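Local coordinates for protein putative oxidoreductase molybdopterin-binding subunit (Sulfolobus tokodaii, PDB 4ZOH) that probably serves as the molybdenum-cofactor subunit of an aldehyde oxidase-like hydroxylase, carrying a pterin cytosine dinucleotide, at residues Y341-E344 with R345-I349. Numbering follows the deposited sequence.
Sequences YFIE and RIVNI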
# COMPACT_ATOMS: atom_id res chain seq x y z
N TYR A 341 12.70 17.84 -39.68
CA TYR A 341 11.72 17.57 -40.71
C TYR A 341 11.70 18.72 -41.75
O TYR A 341 11.69 18.46 -42.98
CB TYR A 341 10.35 17.41 -40.10
CG TYR A 341 9.14 17.54 -41.03
CD1 TYR A 341 8.71 16.48 -41.82
CD2 TYR A 341 8.36 18.74 -41.08
CE1 TYR A 341 7.58 16.60 -42.67
CE2 TYR A 341 7.25 18.85 -41.91
CZ TYR A 341 6.84 17.79 -42.71
OH TYR A 341 5.65 17.89 -43.53
N PHE A 342 11.65 19.98 -41.25
CA PHE A 342 11.69 21.12 -42.12
C PHE A 342 12.92 21.15 -43.03
O PHE A 342 12.72 21.21 -44.25
CB PHE A 342 11.46 22.45 -41.34
CG PHE A 342 10.02 22.58 -40.78
CD1 PHE A 342 8.94 22.27 -41.54
CD2 PHE A 342 9.81 23.02 -39.49
CE1 PHE A 342 7.64 22.41 -41.04
CE2 PHE A 342 8.54 23.18 -38.98
CZ PHE A 342 7.45 22.85 -39.73
N ILE A 343 14.15 21.09 -42.50
CA ILE A 343 15.31 21.14 -43.35
C ILE A 343 15.39 19.92 -44.31
O ILE A 343 15.75 20.08 -45.48
CB ILE A 343 16.65 21.38 -42.59
CG1 ILE A 343 17.79 21.73 -43.58
CG2 ILE A 343 17.06 20.23 -41.64
CD1 ILE A 343 17.50 22.96 -44.46
N GLU A 344 15.02 18.71 -43.84
CA GLU A 344 15.12 17.49 -44.68
C GLU A 344 14.06 17.44 -45.76
O GLU A 344 14.31 16.96 -46.88
CB GLU A 344 15.15 16.22 -43.84
CG GLU A 344 16.32 16.14 -42.92
CD GLU A 344 17.62 16.09 -43.73
OE1 GLU A 344 17.76 15.09 -44.49
OE2 GLU A 344 18.44 17.06 -43.63
N ARG A 345 12.90 18.02 -45.52
CA ARG A 345 11.97 18.18 -46.60
C ARG A 345 12.44 19.22 -47.66
O ARG A 345 12.39 18.96 -48.87
CB ARG A 345 10.62 18.57 -46.06
CG ARG A 345 9.92 17.45 -45.24
CD ARG A 345 9.54 16.28 -46.13
NE ARG A 345 8.60 16.69 -47.15
CZ ARG A 345 8.82 16.67 -48.47
NH1 ARG A 345 9.97 16.17 -48.95
NH2 ARG A 345 7.85 17.11 -49.30
N ILE A 346 12.91 20.37 -47.18
CA ILE A 346 13.37 21.44 -48.04
C ILE A 346 14.48 20.85 -48.95
O ILE A 346 14.37 21.01 -50.13
CB ILE A 346 13.87 22.66 -47.19
CG1 ILE A 346 12.65 23.48 -46.67
CG2 ILE A 346 14.80 23.58 -47.99
CD1 ILE A 346 13.02 24.33 -45.47
N VAL A 347 15.50 20.18 -48.38
CA VAL A 347 16.59 19.53 -49.10
C VAL A 347 16.05 18.62 -50.24
O VAL A 347 16.59 18.64 -51.37
CB VAL A 347 17.48 18.72 -48.15
CG1 VAL A 347 18.32 17.69 -48.91
CG2 VAL A 347 18.45 19.62 -47.40
N ASN A 348 14.99 17.87 -49.97
CA ASN A 348 14.46 17.02 -51.03
C ASN A 348 13.69 17.79 -52.05
O ASN A 348 13.63 17.42 -53.24
CB ASN A 348 13.62 15.86 -50.49
CG ASN A 348 14.41 14.60 -50.29
OD1 ASN A 348 15.60 14.58 -49.85
ND2 ASN A 348 13.77 13.52 -50.70
N ILE A 349 13.08 18.89 -51.60
CA ILE A 349 12.24 19.66 -52.49
C ILE A 349 13.18 20.29 -53.51
O ILE A 349 12.87 20.36 -54.67
CB ILE A 349 11.38 20.71 -51.73
CG1 ILE A 349 10.15 20.03 -51.15
CG2 ILE A 349 11.01 21.89 -52.64
CD1 ILE A 349 9.69 20.76 -49.94
O HOH W 1 6.42 18.16 -46.16
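Tyr341 and Arg345, one helical turn apart, extend from the helix in the same direction with their flanks in contact, a worked example of an i to i+4 pairing that joins an aromatic face to an aliphatic stem. Arg345 CG sits over one face of the tyrosine ring, 3.9 Å from its centroid and displaced toward the rim, making a CH-pi contact; its nearest ring atom is Tyr341 CE1, at 3.6 Å. With CG of Tyr341 anti to the backbone N (chi1 162°), the ring is carried alongside the arginine stem. The planes of ring and guanidinium stand 59° apart, and a water bridges Arg345 NE, from which it accepts at the guanidinium edge, and Tyr341 OH, to which it is hydrogen-bonded at 2.8 Å.

Backbone hydrogen bonds supply the regular alpha-helical frame of helix 336-353, which lies within the molybdopterin cofactor-binding family region and whose side chains touch helix 673-688 and strands 149-161 and 254-266. Val347 N reaches Ile343 O at 2.9 Å with an N-H...O angle of 172°, nearly straight, whereas Asn348 N to Glu344 O stretches to 3.3 Å, the donor standing above the carbonyl plane.

Apolar contact along the helix is looser: Ile343 CG1 approaches Val347 CG2 at 4.4 Å, and Ile343 CD1 lies 4.5 Å from Ile346 CG2.

The buried charges find partners in neighbouring segments. Glu344 forms a salt bridge with Arg362 and accepts a hydrogen bond from Tyr309, while Arg345 pairs with Glu687 and donates to the carbonyl of Ile694. Asn348 OD1 is also bonded to Arg362, which thereby links two successive turns.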